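Local coordinates for botulinum neurotoxin type C1 (PDB 3R4U), which probably binds receptors on nerve cells through its heavy chain, the step that lets the toxin's metalloprotease light chain reach the machinery of neurotransmitter release, at residues N256-N261 / E418-H423; Y144-F149 / Y365-Q370; N244-N249 / T300-G305; S268-F273 / F392-D397. One frame throughout, in Å; residues are numbered along the deposited sequence.

Contact 1: residues N256-N261 / E418-H423; sequences NIDYLN and ESTSTH
Asn256 meets Ser421 through a side-chain amide that, with CG anti to the backbone N (chi1 -170°), spans Ser421 O and Asp258 N. ND2 donates to Ser421 O at 3.0 Å along a nearly straight N-H line (176°), from well above the carbonyl plane. OD1 accepts from Asp258 N at 3.0 Å, an Asx turn that fixes the rotation of the amide. Ile257 gives its backbone N to His423 O at 2.9 Å and lays CG1 against His423 CB at 3.5 Å; the imidazole is engaged by another strand, its ND1 hydrogen-bonded to Tyr366 OH. Asp258 then reaches the 3-10 turn 420-422. Its OD1 accepts from Thr420 OG1 at 2.7 Å on the syn side of the carboxylate, while a water donates to both Asp258 OD2 and Thr420 OG1. Strands 251-256 and 424-428 of this beta-trefoil domain pair, so the Ile257-His423 bond lies where the first runs out and the second is about to begin. The chemistry implies a polar seam: one amide and one carboxylate hold the turn, and any further gain from Asp258 lying close to the Ser421 N-H, at an angle too poor for a hydrogen bond, is probably modest.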
# COMPACT_ATOMS: atom_id res chain seq x y z
N ASN A 256 -0.58 8.44 12.46
CA ASN A 256 -0.73 9.66 11.71
C ASN A 256 0.42 9.75 10.74
O ASN A 256 1.57 9.51 11.11
CB ASN A 256 -0.71 10.87 12.64
CG ASN A 256 -1.11 12.14 11.94
OD1 ASN A 256 -0.28 12.82 11.36
ND2 ASN A 256 -2.40 12.47 12.00
N ILE A 257 0.13 10.10 9.49
CA ILE A 257 1.15 10.15 8.45
C ILE A 257 2.27 11.13 8.77
O ILE A 257 3.43 10.91 8.43
CB ILE A 257 0.52 10.44 7.05
CG1 ILE A 257 -0.34 9.25 6.61
CG2 ILE A 257 1.60 10.69 6.01
CD1 ILE A 257 0.35 7.90 6.74
N ASP A 258 1.93 12.22 9.45
CA ASP A 258 2.93 13.22 9.84
C ASP A 258 3.87 12.68 10.93
O ASP A 258 4.97 13.18 11.09
CB ASP A 258 2.26 14.54 10.21
CG ASP A 258 2.01 15.42 9.00
OD1 ASP A 258 2.44 15.03 7.89
OD2 ASP A 258 1.40 16.50 9.15
N TYR A 259 3.44 11.65 11.65
CA TYR A 259 4.15 11.21 12.84
C TYR A 259 4.25 9.69 12.87
O TYR A 259 3.75 9.05 13.79
CB TYR A 259 3.43 11.73 14.10
CG TYR A 259 3.55 13.23 14.28
CD1 TYR A 259 4.66 13.79 14.90
CD2 TYR A 259 2.56 14.08 13.82
CE1 TYR A 259 4.78 15.15 15.07
CE2 TYR A 259 2.67 15.46 13.97
CZ TYR A 259 3.79 15.98 14.60
OH TYR A 259 3.91 17.35 14.77
N LEU A 260 4.92 9.12 11.88
CA LEU A 260 5.03 7.66 11.80
C LEU A 260 5.94 7.08 12.87
O LEU A 260 5.85 5.89 13.18
CB LEU A 260 5.51 7.22 10.41
CG LEU A 260 4.46 7.43 9.32
CD1 LEU A 260 5.11 7.35 7.94
CD2 LEU A 260 3.33 6.42 9.45
N ASN A 261 6.80 7.91 13.45
CA ASN A 261 7.70 7.47 14.51
C ASN A 261 7.08 7.63 15.90
O ASN A 261 7.79 7.60 16.91
CB ASN A 261 9.03 8.21 14.45
CG ASN A 261 8.88 9.70 14.73
OD1 ASN A 261 7.76 10.23 14.80
ND2 ASN A 261 10.01 10.40 14.87
N GLU A 418 -6.37 19.57 2.91
CA GLU A 418 -5.19 19.27 2.12
C GLU A 418 -3.99 18.93 3.00
O GLU A 418 -2.90 18.65 2.49
CB GLU A 418 -4.85 20.45 1.21
CG GLU A 418 -5.99 20.92 0.32
CD GLU A 418 -6.64 19.80 -0.48
OE1 GLU A 418 -5.92 19.12 -1.26
OE2 GLU A 418 -7.87 19.60 -0.33
N SER A 419 -4.17 18.96 4.31
CA SER A 419 -3.06 18.73 5.23
C SER A 419 -2.78 17.25 5.48
O SER A 419 -3.68 16.50 5.82
CB SER A 419 -3.32 19.43 6.56
OG SER A 419 -2.34 19.07 7.52
N THR A 420 -1.52 16.84 5.36
CA THR A 420 -1.16 15.45 5.65
C THR A 420 -1.35 15.13 7.15
O THR A 420 -1.39 13.97 7.55
CB THR A 420 0.29 15.14 5.19
OG1 THR A 420 1.19 16.07 5.79
CG2 THR A 420 0.42 15.24 3.67
N SER A 421 -1.49 16.16 7.96
CA SER A 421 -1.79 15.98 9.37
C SER A 421 -3.18 15.36 9.60
O SER A 421 -3.52 14.98 10.72
CB SER A 421 -1.71 17.32 10.10
OG SER A 421 -2.91 18.05 9.93
N THR A 422 -3.99 15.26 8.55
CA THR A 422 -5.32 14.67 8.67
C THR A 422 -5.35 13.25 8.11
O THR A 422 -6.42 12.65 8.00
CB THR A 422 -6.41 15.49 7.95
OG1 THR A 422 -6.14 15.54 6.54
CG2 THR A 422 -6.51 16.91 8.53
N HIS A 423 -4.18 12.73 7.75
CA HIS A 423 -4.09 11.41 7.14
C HIS A 423 -3.74 10.35 8.18
O HIS A 423 -2.71 10.43 8.84
CB HIS A 423 -3.04 11.41 6.01
CG HIS A 423 -3.37 12.33 4.88
ND1 HIS A 423 -2.66 12.34 3.69
CD2 HIS A 423 -4.32 13.28 4.73
CE1 HIS A 423 -3.16 13.24 2.88
NE2 HIS A 423 -4.17 13.84 3.50
O HOH W 1 1.19 18.47 7.62

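Contact 2: residues Y144-F149 / Y365-Q370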
# COMPACT_ATOMS: atom_id res chain seq x y z
N TYR A 144 9.28 -1.29 3.13
CA TYR A 144 8.24 -0.86 2.20
C TYR A 144 7.33 -2.06 1.91
O TYR A 144 7.40 -2.65 0.85
CB TYR A 144 8.83 -0.29 0.91
CG TYR A 144 7.86 0.57 0.12
CD1 TYR A 144 7.67 1.91 0.43
CD2 TYR A 144 7.13 0.03 -0.94
CE1 TYR A 144 6.80 2.71 -0.29
CE2 TYR A 144 6.24 0.81 -1.67
CZ TYR A 144 6.08 2.15 -1.34
OH TYR A 144 5.19 2.93 -2.06
N ASN A 145 6.49 -2.41 2.88
CA ASN A 145 5.78 -3.68 2.82
C ASN A 145 4.37 -3.57 2.27
O ASN A 145 3.50 -4.37 2.58
CB ASN A 145 5.75 -4.30 4.22
CG ASN A 145 7.12 -4.26 4.89
OD1 ASN A 145 8.14 -4.45 4.24
ND2 ASN A 145 7.13 -3.99 6.20
N LYS A 146 4.15 -2.56 1.43
CA LYS A 146 2.82 -2.30 0.91
C LYS A 146 2.65 -2.73 -0.55
O LYS A 146 3.63 -2.83 -1.30
CB LYS A 146 2.48 -0.82 1.08
CG LYS A 146 3.38 0.12 0.33
CD LYS A 146 3.28 1.55 0.89
CE LYS A 146 4.08 1.71 2.19
NZ LYS A 146 3.90 3.07 2.81
N TRP A 147 1.41 -3.00 -0.94
CA TRP A 147 1.07 -3.24 -2.34
C TRP A 147 1.39 -2.01 -3.16
O TRP A 147 1.09 -0.89 -2.76
CB TRP A 147 -0.43 -3.52 -2.47
CG TRP A 147 -0.84 -4.95 -2.24
CD1 TRP A 147 -1.52 -5.45 -1.16
CD2 TRP A 147 -0.62 -6.05 -3.13
NE1 TRP A 147 -1.72 -6.81 -1.32
CE2 TRP A 147 -1.19 -7.20 -2.52
CE3 TRP A 147 -0.00 -6.18 -4.38
CZ2 TRP A 147 -1.16 -8.46 -3.13
CZ3 TRP A 147 0.03 -7.43 -4.97
CH2 TRP A 147 -0.54 -8.55 -4.35
N PHE A 148 1.98 -2.20 -4.34
CA PHE A 148 2.09 -1.09 -5.28
C PHE A 148 1.92 -1.59 -6.71
O PHE A 148 2.12 -2.77 -6.99
CB PHE A 148 3.38 -0.26 -5.08
CG PHE A 148 4.68 -1.04 -5.22
CD1 PHE A 148 5.42 -1.00 -6.40
CD2 PHE A 148 5.17 -1.79 -4.16
CE1 PHE A 148 6.62 -1.71 -6.52
CE2 PHE A 148 6.37 -2.51 -4.28
CZ PHE A 148 7.10 -2.46 -5.45
N PHE A 149 1.51 -0.69 -7.59
CA PHE A 149 1.26 -1.02 -8.99
C PHE A 149 2.43 -0.54 -9.85
O PHE A 149 2.70 0.66 -9.95
CB PHE A 149 -0.06 -0.39 -9.46
CG PHE A 149 -0.47 -0.77 -10.87
CD1 PHE A 149 -0.68 -2.11 -11.22
CD2 PHE A 149 -0.67 0.20 -11.85
CE1 PHE A 149 -1.07 -2.47 -12.52
CE2 PHE A 149 -1.06 -0.14 -13.16
CZ PHE A 149 -1.26 -1.48 -13.49
N TYR A 365 2.66 6.83 -2.21
CA TYR A 365 3.57 6.08 -1.33
C TYR A 365 2.97 5.62 -0.00
O TYR A 365 3.68 5.07 0.85
CB TYR A 365 4.89 6.85 -1.09
CG TYR A 365 5.54 7.28 -2.39
CD1 TYR A 365 6.01 6.34 -3.30
CD2 TYR A 365 5.64 8.63 -2.72
CE1 TYR A 365 6.59 6.72 -4.50
CE2 TYR A 365 6.22 9.02 -3.92
CZ TYR A 365 6.69 8.07 -4.81
OH TYR A 365 7.28 8.46 -6.00
N TYR A 366 1.68 5.80 0.17
CA TYR A 366 1.06 5.22 1.35
C TYR A 366 -0.45 5.08 1.23
O TYR A 366 -1.08 5.76 0.43
CB TYR A 366 1.44 6.02 2.60
CG TYR A 366 0.98 7.45 2.59
CD1 TYR A 366 -0.35 7.77 2.81
CD2 TYR A 366 1.89 8.50 2.42
CE1 TYR A 366 -0.79 9.09 2.84
CE2 TYR A 366 1.47 9.84 2.44
CZ TYR A 366 0.12 10.12 2.66
OH TYR A 366 -0.34 11.41 2.70
N TYR A 367 -1.02 4.21 2.06
CA TYR A 367 -2.48 4.04 2.16
C TYR A 367 -2.97 4.60 3.49
O TYR A 367 -2.54 4.17 4.56
CB TYR A 367 -2.85 2.56 2.09
CG TYR A 367 -2.46 1.88 0.80
CD1 TYR A 367 -3.31 1.92 -0.31
CD2 TYR A 367 -1.25 1.20 0.69
CE1 TYR A 367 -2.95 1.29 -1.50
CE2 TYR A 367 -0.89 0.56 -0.49
CZ TYR A 367 -1.75 0.62 -1.58
OH TYR A 367 -1.41 0.01 -2.75
N ALA A 368 -3.88 5.57 3.42
CA ALA A 368 -4.39 6.20 4.63
C ALA A 368 -5.86 6.52 4.47
O ALA A 368 -6.52 6.03 3.55
CB ALA A 368 -3.61 7.47 4.92
N SER A 369 -6.37 7.36 5.36
CA SER A 369 -7.76 7.77 5.34
C SER A 369 -7.91 9.15 5.97
O SER A 369 -6.99 9.64 6.64
CB SER A 369 -8.60 6.78 6.14
OG SER A 369 -8.07 6.61 7.45
N GLN A 370 -9.05 9.77 5.74
CA GLN A 370 -9.44 10.93 6.53
C GLN A 370 -10.67 10.55 7.32
O GLN A 370 -11.52 9.79 6.84
CB GLN A 370 -9.66 12.18 5.67
CG GLN A 370 -8.38 12.68 4.99
CD GLN A 370 -8.59 13.96 4.21
OE1 GLN A 370 -9.48 14.05 3.37
NE2 GLN A 370 -7.79 14.98 4.52
O HOH W 2 1.07 2.93 3.80
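Lys146 brings its ammonium group to Tyr365 O, with NZ donating at 2.8 Å. A second proton goes to a water that NZ meets at 3.0 Å, and the same water accepts from the backbone N of Tyr367, so one solvent molecule serves both segments. The charge also faces the Tyr241 ring in a cation-pi contact. A bend in the lysine chain (chi3 78°) carries NZ over to the carbonyl, and nearer the backbone Lys146 CG rests on one face of the Tyr144 ring, 3.5 Å above it. Tyr367 supplies the other direct bond: its OH donates to Trp147 O at 2.7 Å, approaching from above the carbonyl plane while the oxygen stays at the edge of the phenol ring. Trp147 NE1 is satisfied by Asn244 OD1. Tyr144 OH is the exception, buried 3.7 Å from Tyr365 CD1, at the edge of that ring, and without a polar partner in the model. The contact joins the concanavalin-like N-terminal part to the beta-trefoil C-terminal part. A buried lysine thus has its charge met by a carbonyl, a water and an aromatic ring, and such directional bonds are consistent with a well-defined orientation between the two domains.

Contact 3: residues N244-N249 / T300-G305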
# COMPACT_ATOMS: atom_id res chain seq x y z
N ASN A 244 -3.94 -3.66 1.94
CA ASN A 244 -5.00 -4.67 1.99
C ASN A 244 -6.30 -4.04 2.50
O ASN A 244 -6.27 -2.98 3.13
CB ASN A 244 -4.57 -5.86 2.85
CG ASN A 244 -3.52 -6.73 2.17
OD1 ASN A 244 -3.61 -7.03 0.97
ND2 ASN A 244 -2.52 -7.14 2.93
N ASP A 245 -7.43 -4.67 2.22
CA ASP A 245 -8.71 -4.09 2.58
C ASP A 245 -8.76 -3.80 4.08
O ASP A 245 -8.42 -4.66 4.89
CB ASP A 245 -9.88 -4.99 2.16
CG ASP A 245 -10.04 -5.07 0.65
OD1 ASP A 245 -9.32 -4.34 -0.07
OD2 ASP A 245 -10.88 -5.87 0.17
N LEU A 246 -9.19 -2.60 4.44
CA LEU A 246 -9.38 -2.27 5.85
C LEU A 246 -10.61 -3.02 6.35
O LEU A 246 -11.60 -3.14 5.61
CB LEU A 246 -9.55 -0.75 6.03
CG LEU A 246 -9.47 -0.28 7.50
CD1 LEU A 246 -8.02 -0.37 7.99
CD2 LEU A 246 -9.99 1.14 7.67
N ARG A 247 -10.55 -3.54 7.59
CA ARG A 247 -11.61 -4.40 8.14
C ARG A 247 -12.17 -3.88 9.47
O ARG A 247 -11.44 -3.28 10.26
CB ARG A 247 -11.06 -5.81 8.39
CG ARG A 247 -10.68 -6.58 7.15
CD ARG A 247 -11.92 -7.01 6.39
NE ARG A 247 -11.59 -7.86 5.25
CZ ARG A 247 -12.43 -8.71 4.67
NH1 ARG A 247 -13.68 -8.84 5.14
NH2 ARG A 247 -12.03 -9.43 3.64
N TYR A 248 -13.45 -4.12 9.71
CA TYR A 248 -14.03 -3.87 11.04
C TYR A 248 -13.65 -5.01 11.99
O TYR A 248 -13.28 -6.09 11.55
CB TYR A 248 -15.55 -3.77 10.97
CG TYR A 248 -16.05 -2.55 10.24
CD1 TYR A 248 -15.97 -1.29 10.82
CD2 TYR A 248 -16.61 -2.65 8.97
CE1 TYR A 248 -16.42 -0.17 10.17
CE2 TYR A 248 -17.05 -1.53 8.29
CZ TYR A 248 -16.96 -0.29 8.90
OH TYR A 248 -17.40 0.84 8.25
N ASN A 249 -13.76 -4.75 13.28
CA ASN A 249 -13.60 -5.80 14.29
C ASN A 249 -12.21 -6.40 14.28
O ASN A 249 -12.01 -7.55 14.66
CB ASN A 249 -14.66 -6.90 14.10
CG ASN A 249 -16.08 -6.35 14.06
OD1 ASN A 249 -16.41 -5.39 14.75
ND2 ASN A 249 -16.93 -6.96 13.23
N THR A 300 -17.14 -7.35 6.21
CA THR A 300 -16.56 -6.54 7.27
C THR A 300 -15.53 -5.55 6.72
O THR A 300 -14.70 -5.03 7.47
CB THR A 300 -15.93 -7.42 8.36
OG1 THR A 300 -14.95 -8.29 7.76
CG2 THR A 300 -17.00 -8.26 9.06
N ARG A 301 -15.59 -5.28 5.42
CA ARG A 301 -14.70 -4.28 4.83
C ARG A 301 -15.17 -2.87 5.14
O ARG A 301 -16.39 -2.60 5.19
CB ARG A 301 -14.59 -4.47 3.31
CG ARG A 301 -13.90 -5.76 2.90
CD ARG A 301 -13.95 -5.95 1.39
NE ARG A 301 -13.19 -7.13 0.99
CZ ARG A 301 -13.72 -8.34 0.81
NH1 ARG A 301 -15.02 -8.53 0.97
NH2 ARG A 301 -12.94 -9.35 0.45
N VAL A 302 -14.22 -1.96 5.35
CA VAL A 302 -14.52 -0.56 5.59
C VAL A 302 -14.55 0.25 4.28
O VAL A 302 -13.62 0.18 3.48
CB VAL A 302 -13.50 0.05 6.56
CG1 VAL A 302 -13.86 1.51 6.86
CG2 VAL A 302 -13.45 -0.77 7.86
N ARG A 303 -15.61 1.03 4.08
CA ARG A 303 -15.78 1.77 2.83
C ARG A 303 -15.93 3.25 3.11
O ARG A 303 -16.41 3.65 4.17
CB ARG A 303 -17.00 1.27 2.06
CG ARG A 303 -16.83 -0.13 1.47
CD ARG A 303 -18.10 -0.69 0.83
NE ARG A 303 -17.85 -1.98 0.21
CZ ARG A 303 -17.75 -3.13 0.87
NH1 ARG A 303 -17.91 -3.15 2.19
NH2 ARG A 303 -17.51 -4.27 0.23
N GLY A 304 -15.53 4.07 2.14
CA GLY A 304 -15.74 5.51 2.23
C GLY A 304 -17.21 5.83 2.43
O GLY A 304 -18.08 5.26 1.78
N GLY A 305 -17.49 6.76 3.33
CA GLY A 305 -18.86 7.13 3.61
C GLY A 305 -19.44 6.33 4.75
O GLY A 305 -20.49 6.69 5.28
O HOH W 3 -10.23 -8.47 -0.12
O HOH W 4 -16.25 -10.04 5.51
O HOH W 5 -13.14 -8.62 10.15
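The Tyr248 ring takes Val302 CG2 squarely on one face, a CH-pi contact 3.6 Å from the centroid and only 6° off the normal. It belongs to two loops of the beta-trefoil domain joined by a single antiparallel bridge, in which Arg247 and Arg301 form a non-hydrogen-bonded pair. On the other side of the backbone pair, the guanidinium of Arg247 has Arg301 CG over its centre, 3.7 Å above the plane, with Thr300 OG1 and a water at its edge. The Arg301 guanidinium in turn carries Arg247 NH2 over one face, toward the rim, and has Asp245 and another water at its edge; the two guanidinium planes are 37° apart. Val302 N bonds to Leu246 O at 2.9 Å on one flank of the bridge, and Tyr248 N to Thr300 O at 2.7 Å on the other. Such a pairing sends both arginines to one face, side by side, while Leu246, Tyr248 and Val302 pack together on the opposite one, beside Ile290 and Leu308. The closeness of the like charges is probably offset by Asp245 and by Asp299, which forms a salt bridge with Arg301. Arg247, bent at chi2 (-72°), turns back to give NH1 to Thr300 OG1 at 3.0 Å. Arg301, extended from CG to NE, gives NE to Asp245 OD2 at 2.8 Å, a salt bridge met on the anti side of the carboxylate.

Contact 4: residues S268-F273 / F392-D397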
# COMPACT_ATOMS: atom_id res chain seq x y z
N SER A 268 -4.51 9.18 31.56
CA SER A 268 -5.65 9.81 32.21
C SER A 268 -6.76 10.06 31.21
O SER A 268 -7.34 11.15 31.16
CB SER A 268 -5.25 11.14 32.87
OG SER A 268 -4.21 10.96 33.81
N ARG A 269 -7.05 9.04 30.40
CA ARG A 269 -8.17 9.08 29.46
C ARG A 269 -7.93 10.06 28.32
O ARG A 269 -8.83 10.37 27.55
CB ARG A 269 -9.48 9.44 30.18
CG ARG A 269 -9.87 8.51 31.33
CD ARG A 269 -10.65 7.31 30.83
NE ARG A 269 -11.22 6.51 31.92
CZ ARG A 269 -12.47 6.64 32.37
NH1 ARG A 269 -13.29 7.55 31.85
NH2 ARG A 269 -12.90 5.86 33.36
N GLN A 270 -6.71 10.57 28.23
CA GLN A 270 -6.30 11.38 27.09
C GLN A 270 -5.35 10.56 26.23
O GLN A 270 -4.36 10.03 26.73
CB GLN A 270 -5.63 12.67 27.53
CG GLN A 270 -5.18 13.56 26.37
CD GLN A 270 -6.28 13.73 25.30
OE1 GLN A 270 -6.12 13.31 24.15
NE2 GLN A 270 -7.38 14.35 25.69
N ILE A 271 -5.66 10.44 24.94
CA ILE A 271 -4.75 9.76 24.03
C ILE A 271 -3.56 10.67 23.74
O ILE A 271 -3.72 11.86 23.50
CB ILE A 271 -5.46 9.33 22.73
CG1 ILE A 271 -6.54 8.29 23.06
CG2 ILE A 271 -4.46 8.76 21.73
CD1 ILE A 271 -7.36 7.84 21.88
N VAL A 272 -2.36 10.10 23.79
CA VAL A 272 -1.16 10.88 23.53
C VAL A 272 -0.27 10.04 22.63
O VAL A 272 -0.40 8.82 22.58
CB VAL A 272 -0.40 11.24 24.83
CG1 VAL A 272 -1.30 12.02 25.78
CG2 VAL A 272 0.12 9.99 25.51
N PHE A 273 0.63 10.71 21.91
CA PHE A 273 1.54 10.02 21.02
C PHE A 273 2.95 10.07 21.57
O PHE A 273 3.48 11.14 21.84
CB PHE A 273 1.48 10.64 19.61
CG PHE A 273 0.18 10.35 18.88
CD1 PHE A 273 0.01 9.17 18.17
CD2 PHE A 273 -0.86 11.26 18.90
CE1 PHE A 273 -1.19 8.90 17.51
CE2 PHE A 273 -2.06 11.00 18.22
CZ PHE A 273 -2.22 9.82 17.54
N PHE A 392 -1.71 20.12 28.68
CA PHE A 392 -2.64 19.38 29.54
C PHE A 392 -2.06 19.17 30.93
O PHE A 392 -0.84 19.16 31.10
CB PHE A 392 -2.91 17.98 28.97
CG PHE A 392 -3.65 17.96 27.67
CD1 PHE A 392 -5.03 17.84 27.66
CD2 PHE A 392 -2.96 18.00 26.47
CE1 PHE A 392 -5.72 17.80 26.46
CE2 PHE A 392 -3.64 17.97 25.27
CZ PHE A 392 -5.03 17.87 25.26
N ARG A 393 -2.93 18.95 31.91
CA ARG A 393 -2.55 18.34 33.18
C ARG A 393 -3.01 16.88 33.16
O ARG A 393 -4.19 16.59 33.37
CB ARG A 393 -3.19 19.05 34.36
CG ARG A 393 -2.65 20.44 34.59
CD ARG A 393 -3.25 21.10 35.83
NE ARG A 393 -2.75 22.46 35.98
CZ ARG A 393 -3.28 23.51 35.36
NH1 ARG A 393 -4.34 23.35 34.56
NH2 ARG A 393 -2.77 24.72 35.53
N LEU A 394 -2.07 15.98 32.89
CA LEU A 394 -2.37 14.56 32.85
C LEU A 394 -1.62 13.83 33.96
O LEU A 394 -0.62 14.33 34.48
CB LEU A 394 -2.00 13.97 31.49
CG LEU A 394 -3.09 13.99 30.42
CD1 LEU A 394 -4.03 15.16 30.63
CD2 LEU A 394 -2.48 14.03 29.02
N GLY A 395 -2.10 12.65 34.32
CA GLY A 395 -1.48 11.87 35.38
C GLY A 395 -1.26 12.66 36.66
O GLY A 395 -2.21 13.18 37.27
N GLY A 396 -0.01 12.76 37.09
CA GLY A 396 0.31 13.48 38.30
C GLY A 396 0.70 14.94 38.11
O GLY A 396 1.12 15.60 39.07
N ASP A 397 0.55 15.45 36.89
CA ASP A 397 0.94 16.82 36.58
C ASP A 397 0.27 17.82 37.49
O ASP A 397 -0.96 17.83 37.63
CB ASP A 397 0.55 17.17 35.14
CG ASP A 397 1.33 16.38 34.08
OD1 ASP A 397 2.46 15.89 34.36
OD2 ASP A 397 0.79 16.27 32.95
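Leu394 reaches into the opposite segment with one methyl, CD2, which lies 3.7 Å from Gln270 CB and nearly as close to Gln270 CG. The same methyl meets Val272 CG1 tip to tip at 4.0 Å, so a single branch of the leucine touches two residues of strand 270-275 that stand on the same face. Gln270 is the second main participant, and its aliphatic part does the work. With CG anti to the backbone N (chi1 180°), the chain bends at chi2 so that CB and CG touch Leu394 CD2 while CG also reaches the Phe392 ring. There CG stands over the face, 4.3 Å above the plane and toward the rim. Two beta hairpins of the trefoil domain come together here: strand 270-275 follows the short turn after strand 262-267, while Phe392 ends strand 381-392 and residues 393-397 begin the connection to strand 401-409. Val405 of that last strand packs on both Gln270 and Phe392. Ser268, the third residue, sits in the first hairpin's turn and supplies the polar link. Its OG accepts from Gly395 N at 2.8 Å, with an N-H...O angle of 146°. Gly395 is the second residue of a type II' turn running from Leu394 to Asp397, and its positive phi (51°) directs the chain round that exposed corner.

Contacts 1, 3 and 4 lie wholly in the C-terminal trefoil domain, whereas contact 2 ties that domain to the N-terminal one close to the middle of the chain. Contact 2 touches contacts 1 and 3 through hydrogen bonds, among them Gln370 with Thr422, with centres 13 Å and 15 Å away. Contact 4 lies 32 Å from contact 2 between centres, yet its nearest atoms come within about 5 Å of contact 1 without touching it. Along the chain, contact 4 is nested inside the loop closed by contact 1, and contact 3 inside that of contact 2; the other pairs have alternating segments. The domain interface is therefore connected directly to the trefoil's internal bonds, while the hairpin tips pack far from it.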